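Local structure of prolyl-tRNA synthetase (Naegleria fowleri, 6UYH) at residues V194-L199 against K408-M413; L373-T378 against H402-N407. The protein probably joins proline to its cognate tRNA by way of a prolyl-adenylate, as a class II aminoacyl-tRNA synthetase. All blocks are in the same frame, centred on the assembly; numbering follows the deposited sequence.

Contact 1: V194-L199 against K408-M413; sequences VYEELL and KARKEM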
loop_
_atom_site.group_PDB
_atom_site.type_symbol
_atom_site.label_atom_id
_atom_site.label_comp_id
_atom_site.label_asym_id
_atom_site.label_seq_id
_atom_site.Cartn_x
_atom_site.Cartn_y
_atom_site.Cartn_z
ATOM N N VAL A 194 7.500 -15.452 8.139
ATOM C CA VAL A 194 6.634 -14.365 8.603
ATOM C C VAL A 194 5.968 -14.755 9.915
ATOM O O VAL A 194 6.031 -14.024 10.908
ATOM C CB VAL A 194 5.576 -13.998 7.545
ATOM C CG1 VAL A 194 4.520 -13.035 8.162
ATOM C CG2 VAL A 194 6.227 -13.352 6.308
ATOM N N TYR A 195 5.319 -15.917 9.940
ATOM C CA TYR A 195 4.623 -16.317 11.155
ATOM C C TYR A 195 5.596 -16.501 12.317
ATOM O O TYR A 195 5.378 -15.967 13.410
ATOM C CB TYR A 195 3.824 -17.587 10.904
ATOM C CG TYR A 195 2.470 -17.307 10.318
ATOM C CD1 TYR A 195 2.203 -17.533 8.967
ATOM C CD2 TYR A 195 1.456 -16.774 11.114
ATOM C CE1 TYR A 195 0.941 -17.269 8.438
ATOM C CE2 TYR A 195 0.206 -16.502 10.595
ATOM C CZ TYR A 195 -0.049 -16.753 9.261
ATOM O OH TYR A 195 -1.304 -16.473 8.762
ATOM N N GLU A 196 6.697 -17.222 12.091
ATOM C CA GLU A 196 7.548 -17.605 13.221
ATOM C C GLU A 196 8.486 -16.472 13.633
ATOM O O GLU A 196 8.602 -16.163 14.822
ATOM C CB GLU A 196 8.322 -18.880 12.890
ATOM C CG GLU A 196 7.364 -20.097 12.723
ATOM C CD GLU A 196 7.998 -21.441 13.003
ATOM O OE1 GLU A 196 9.209 -21.499 13.297
ATOM O OE2 GLU A 196 7.266 -22.451 12.928
ATOM N N GLU A 197 9.141 -15.821 12.667
ATOM C CA GLU A 197 10.157 -14.822 13.003
ATOM C C GLU A 197 9.564 -13.445 13.305
ATOM O O GLU A 197 10.138 -12.699 14.101
ATOM C CB GLU A 197 11.189 -14.709 11.876
ATOM C CG GLU A 197 12.040 -15.966 11.702
ATOM C CD GLU A 197 12.973 -15.911 10.491
ATOM O OE1 GLU A 197 13.378 -16.995 10.020
ATOM O OE2 GLU A 197 13.303 -14.801 10.004
ATOM N N LEU A 198 8.433 -13.080 12.705
ATOM C CA LEU A 198 7.794 -11.800 12.993
ATOM C C LEU A 198 6.688 -11.911 14.036
ATOM O O LEU A 198 6.628 -11.099 14.966
ATOM C CB LEU A 198 7.215 -11.181 11.710
ATOM C CG LEU A 198 8.229 -10.696 10.673
ATOM C CD1 LEU A 198 7.510 -10.033 9.511
ATOM C CD2 LEU A 198 9.215 -9.742 11.325
ATOM N N LEU A 199 5.796 -12.892 13.886
ATOM C CA LEU A 199 4.592 -13.005 14.710
ATOM C C LEU A 199 4.714 -14.003 15.853
ATOM O O LEU A 199 3.779 -14.105 16.661
ATOM C CB LEU A 199 3.393 -13.385 13.826
ATOM C CG LEU A 199 3.195 -12.472 12.602
ATOM C CD1 LEU A 199 2.011 -12.923 11.760
ATOM C CD2 LEU A 199 3.037 -11.002 13.008
ATOM N N LYS A 408 6.444 -21.239 23.567
ATOM C CA LYS A 408 5.231 -21.581 24.305
ATOM C C LYS A 408 4.118 -22.011 23.358
ATOM O O LYS A 408 3.433 -23.012 23.603
ATOM C CB LYS A 408 4.785 -20.388 25.150
ATOM C CG LYS A 408 3.484 -20.601 25.924
ATOM C CD LYS A 408 3.095 -19.351 26.728
ATOM C CE LYS A 408 1.852 -19.611 27.582
ATOM N NZ LYS A 408 1.360 -18.422 28.339
ATOM N N ALA A 409 3.933 -21.275 22.265
ATOM C CA ALA A 409 2.873 -21.615 21.323
ATOM C C ALA A 409 3.170 -22.925 20.612
ATOM O O ALA A 409 2.254 -23.721 20.359
ATOM C CB ALA A 409 2.684 -20.478 20.321
ATOM N N ARG A 410 4.444 -23.187 20.296
ATOM C CA ARG A 410 4.760 -24.444 19.619
ATOM C C ARG A 410 4.550 -25.629 20.549
ATOM O O ARG A 410 4.070 -26.683 20.118
ATOM C CB ARG A 410 6.191 -24.439 19.081
ATOM C CG ARG A 410 6.387 -25.481 17.958
ATOM C CD ARG A 410 7.852 -25.744 17.629
ATOM N NE ARG A 410 8.602 -24.519 17.354
ATOM C CZ ARG A 410 8.539 -23.833 16.214
ATOM N NH1 ARG A 410 7.741 -24.236 15.225
ATOM N NH2 ARG A 410 9.273 -22.739 16.061
ATOM N N LYS A 411 4.910 -25.481 21.823
ATOM C CA LYS A 411 4.682 -26.567 22.777
ATOM C C LYS A 411 3.193 -26.849 22.940
ATOM O O LYS A 411 2.771 -28.014 22.937
ATOM C CB LYS A 411 5.325 -26.218 24.117
ATOM C CG LYS A 411 5.125 -27.229 25.243
ATOM C CD LYS A 411 5.799 -26.699 26.505
ATOM C CE LYS A 411 5.129 -27.191 27.776
ATOM N NZ LYS A 411 5.253 -28.656 27.918
ATOM N N GLU A 412 2.380 -25.795 23.061
ATOM C CA GLU A 412 0.930 -25.973 23.105
ATOM C C GLU A 412 0.425 -26.668 21.847
ATOM O O GLU A 412 -0.367 -27.615 21.923
ATOM C CB GLU A 412 0.229 -24.625 23.276
ATOM C CG GLU A 412 0.474 -23.935 24.604
ATOM C CD GLU A 412 -0.342 -22.657 24.756
ATOM O OE1 GLU A 412 -1.370 -22.520 24.059
ATOM O OE2 GLU A 412 0.046 -21.789 25.568
ATOM N N MET A 413 0.867 -26.210 20.673
ATOM C CA MET A 413 0.374 -26.802 19.432
ATOM C C MET A 413 0.722 -28.286 19.347
ATOM O O MET A 413 -0.138 -29.120 19.032
ATOM C CB MET A 413 0.936 -26.050 18.226
ATOM C CG MET A 413 0.439 -26.630 16.892
ATOM S SD MET A 413 0.926 -25.652 15.469
ATOM C CE MET A 413 2.662 -26.057 15.408
#

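Contact 2: L373-T378 against H402-N407; sequences LCRRDT and HDSMLN. With EDO (1,2-ethanediol), chain Z; EDO (1,2-ethanediol), chain B.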
loop_
_atom_site.group_PDB
_atom_site.type_symbol
_atom_site.label_atom_id
_atom_site.label_comp_id
_atom_site.label_asym_id
_atom_site.label_seq_id
_atom_site.Cartn_x
_atom_site.Cartn_y
_atom_site.Cartn_z
ATOM N N LEU A 373 12.742 -4.069 35.048
ATOM C CA LEU A 373 12.178 -4.492 33.775
ATOM C C LEU A 373 11.006 -5.428 34.033
ATOM O O LEU A 373 11.030 -6.215 34.985
ATOM C CB LEU A 373 13.232 -5.192 32.899
ATOM C CG LEU A 373 14.118 -4.333 31.987
ATOM C CD1 LEU A 373 14.873 -3.285 32.780
ATOM C CD2 LEU A 373 15.095 -5.192 31.208
ATOM N N CYS A 374 9.974 -5.331 33.196
ATOM C CA CYS A 374 8.827 -6.230 33.279
ATOM C C CYS A 374 8.446 -6.648 31.869
ATOM O O CYS A 374 8.184 -5.789 31.020
ATOM C CB CYS A 374 7.639 -5.566 33.980
ATOM S SG CYS A 374 6.198 -6.656 34.176
ATOM N N ARG A 375 8.423 -7.956 31.616
ATOM C CA ARG A 375 8.120 -8.484 30.291
ATOM C C ARG A 375 6.648 -8.876 30.210
ATOM O O ARG A 375 6.125 -9.551 31.103
ATOM C CB ARG A 375 9.027 -9.667 29.943
ATOM C CG ARG A 375 9.075 -10.789 30.967
ATOM C CD ARG A 375 10.151 -11.795 30.587
ATOM N NE ARG A 375 9.749 -12.613 29.444
ATOM C CZ ARG A 375 10.487 -13.593 28.932
ATOM N NH1 ARG A 375 11.678 -13.866 29.449
ATOM N NH2 ARG A 375 10.035 -14.298 27.903
ATOM N N ARG A 376 5.991 -8.441 29.129
ATOM C CA ARG A 376 4.540 -8.541 28.986
ATOM C C ARG A 376 4.057 -9.982 28.848
ATOM O O ARG A 376 2.962 -10.314 29.313
ATOM C CB ARG A 376 4.106 -7.721 27.767
ATOM C CG ARG A 376 2.626 -7.788 27.411
ATOM C CD ARG A 376 1.740 -7.101 28.445
ATOM N NE ARG A 376 0.346 -7.186 28.030
ATOM C CZ ARG A 376 -0.477 -8.181 28.353
ATOM N NH1 ARG A 376 -0.052 -9.174 29.128
ATOM N NH2 ARG A 376 -1.724 -8.183 27.900
ATOM N N ASP A 377 4.846 -10.848 28.215
ATOM C CA ASP A 377 4.351 -12.184 27.897
ATOM C C ASP A 377 4.192 -13.044 29.145
ATOM O O ASP A 377 3.196 -13.763 29.277
ATOM C CB ASP A 377 5.270 -12.854 26.877
ATOM C CG ASP A 377 6.660 -13.079 27.406
ATOM O OD1 ASP A 377 7.115 -12.277 28.256
ATOM O OD2 ASP A 377 7.289 -14.070 26.976
ATOM N N THR A 378 5.152 -12.986 30.079
ATOM C CA THR A 378 5.056 -13.752 31.318
ATOM C C THR A 378 4.736 -12.908 32.543
ATOM O O THR A 378 4.370 -13.471 33.580
ATOM C CB THR A 378 6.363 -14.513 31.594
ATOM O OG1 THR A 378 7.428 -13.576 31.812
ATOM C CG2 THR A 378 6.723 -15.421 30.424
ATOM N N HIS A 402 10.545 -12.778 22.281
ATOM C CA HIS A 402 10.087 -13.395 21.040
ATOM C C HIS A 402 10.238 -14.912 21.091
ATOM O O HIS A 402 9.305 -15.656 20.762
ATOM C CB HIS A 402 10.855 -12.842 19.839
ATOM C CG HIS A 402 10.612 -13.630 18.591
ATOM N ND1 HIS A 402 9.664 -13.264 17.660
ATOM C CD2 HIS A 402 11.136 -14.803 18.159
ATOM C CE1 HIS A 402 9.638 -14.163 16.690
ATOM N NE2 HIS A 402 10.515 -15.109 16.972
ATOM N N ASP A 403 11.424 -15.389 21.474
ATOM C CA ASP A 403 11.661 -16.829 21.512
ATOM C C ASP A 403 10.698 -17.530 22.462
ATOM O O ASP A 403 10.180 -18.606 22.142
ATOM C CB ASP A 403 13.112 -17.108 21.911
ATOM C CG ASP A 403 14.107 -16.620 20.869
ATOM O OD1 ASP A 403 13.681 -16.278 19.746
ATOM O OD2 ASP A 403 15.314 -16.575 21.170
ATOM N N SER A 404 10.442 -16.936 23.630
ATOM C CA SER A 404 9.556 -17.561 24.608
ATOM C C SER A 404 8.130 -17.650 24.079
ATOM O O SER A 404 7.451 -18.669 24.266
ATOM C CB SER A 404 9.577 -16.776 25.921
ATOM O OG SER A 404 10.858 -16.789 26.536
ATOM N N MET A 405 7.654 -16.576 23.440
ATOM C CA MET A 405 6.311 -16.566 22.870
ATOM C C MET A 405 6.161 -17.657 21.821
ATOM O O MET A 405 5.162 -18.386 21.804
ATOM C CB MET A 405 6.007 -15.182 22.276
ATOM C CG MET A 405 5.869 -14.083 23.332
ATOM S SD MET A 405 5.658 -12.436 22.625
ATOM C CE MET A 405 4.149 -12.652 21.669
ATOM N N LEU A 406 7.153 -17.785 20.935
ATOM C CA LEU A 406 7.090 -18.809 19.895
ATOM C C LEU A 406 7.208 -20.210 20.489
ATOM O O LEU A 406 6.479 -21.128 20.092
ATOM C CB LEU A 406 8.190 -18.558 18.860
ATOM C CG LEU A 406 8.380 -19.614 17.774
ATOM C CD1 LEU A 406 7.103 -19.723 16.967
ATOM C CD2 LEU A 406 9.587 -19.267 16.878
ATOM N N ASN A 407 8.111 -20.387 21.452
ATOM C CA ASN A 407 8.305 -21.701 22.055
ATOM C C ASN A 407 7.072 -22.154 22.823
ATOM O O ASN A 407 6.696 -23.328 22.763
ATOM C CB ASN A 407 9.522 -21.672 22.977
ATOM C CG ASN A 407 10.826 -21.591 22.215
ATOM O OD1 ASN A 407 10.899 -21.984 21.051
ATOM N ND2 ASN A 407 11.872 -21.096 22.874
HETATM C C1 EDO Z . 11.803 -20.249 27.584
HETATM O O1 EDO Z . 10.902 -19.150 27.752
HETATM C C2 EDO Z . 11.650 -20.823 26.184
HETATM O O2 EDO Z . 12.441 -20.061 25.266
HETATM C C1 EDO B . 15.320 -11.887 31.891
HETATM O O1 EDO B . 16.106 -12.922 32.490
HETATM C C2 EDO B . 13.846 -12.124 32.201
HETATM O O2 EDO B . 13.476 -13.395 31.658
HETATM O O HOH W 1 12.885 -16.468 28.989
#

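Contact 1: V194-L199 against K408-M413
Glu196 and Arg410 form a two-pronged salt bridge that ties helix 177-198 of the class II synthetase core to helix 391-415, the long helix that follows the strands of the anticodon-binding domain. The backbones stay well apart, with the nearest pair of CA atoms, Glu196 and Arg410, separated by 9.8 Å, and the two side chains carry the whole contact. Arg410 sends its CG anti to the backbone N (chi1 -159°), then bends at chi3, which presents the guanidinium end-on: NH1 donates a hydrogen bond to Glu196 OE2 at 2.9 Å and NH2 donates one to Glu196 OE1 at 3.0 Å. Both bonds are nearly straight and lie close to the guanidinium plane. The fit is less regular on the acceptor side, because the carboxylate is turned 54° from the guanidinium and each of its oxygens is approached from above its plane.

Glu196 is buried, and its charge has a second source of support: OE2 also accepts from the backbone N of Val203, so that oxygen takes two donors. Such a setting would be expected to favour the ionised carboxylate. Pro202, just before Val203, packs on both Arg410 and Ala409. Next to Glu196 in the chain, Tyr195 has its OH hydrogen-bonded to the carbonyl of Gly236. The helix widens into a pi-type turn as it nears its end, and there Val194 O takes two backbone donors, Leu198 N at 3.1 Å and Leu199 N at 3.2 Å.

Contact 2: L373-T378 against H402-N407
Strand 370-375 ends and the chain turns so that Asp377 comes alongside helix 391-415, its CA 7.0 Å from that of Met405; here the helix meets the end of a strand, and the turn after it, in the mixed five-stranded sheet of the anticodon-binding domain. Arg375 reaches across to Ser404, where NH2 donates to OG at 3.0 Å with an N-H...O angle of 154°, the hydroxyl lying near the guanidinium plane.

Asp377, two residues on, fixes the rotation of the guanidinium. It is gripped side-on, NE giving to OD1 and NH2 to OD2, both at 2.9 Å, and each oxygen uses its syn lone pair, the one on the side of the other oxygen. Both residues set CG between the backbone N and the carbonyl carbon (chi1 52° for Arg375 and 64° for Asp377), which lets the charged groups meet on the helix-facing side of the turn. NH2 therefore serves both Asp377 and Ser404, and the remaining terminal nitrogen, NH1, gives to a water and to O2 of an ethanediol, probably from the crystallisation liquor. That water also bonds to Ser404 OG, closing a small ring around the edge of the guanidinium.

Beside the polar group, Asp377 CB rests on Met405 CG at 3.8 Å, and Ile401, one turn back on the helix, also touches Asp377. Ser404 OG is bonded to the carbonyl of Lys400 in its own helix as well, and a second ethanediol bridges the helix surface, its O1 2.7 Å from Ser404 OG and its O2 2.7 Å from Asn407 ND2.

Both contacts draw on helix 391-415, which joins both domains: within 402-407, Ser404 and Met405 meet the end of strand 370-375 and its following turn, while Arg410 reaches the catalytic core in contact 1. Their centres are about 12 Å apart, and contact 2 is nested along the chain inside the loop that contact 1 closes. They also touch directly, because the ring of His402 lies against the end of helix 177-198, its CE1 2.9 Å from Glu196 O and 3.0 Å from Glu197 O. The segment 194-199 of contact 1 has a link to the nucleotide site: Tyr195 OH is hydrogen-bonded to the carbonyl of Gly236, a residue of the AMPPNP pocket.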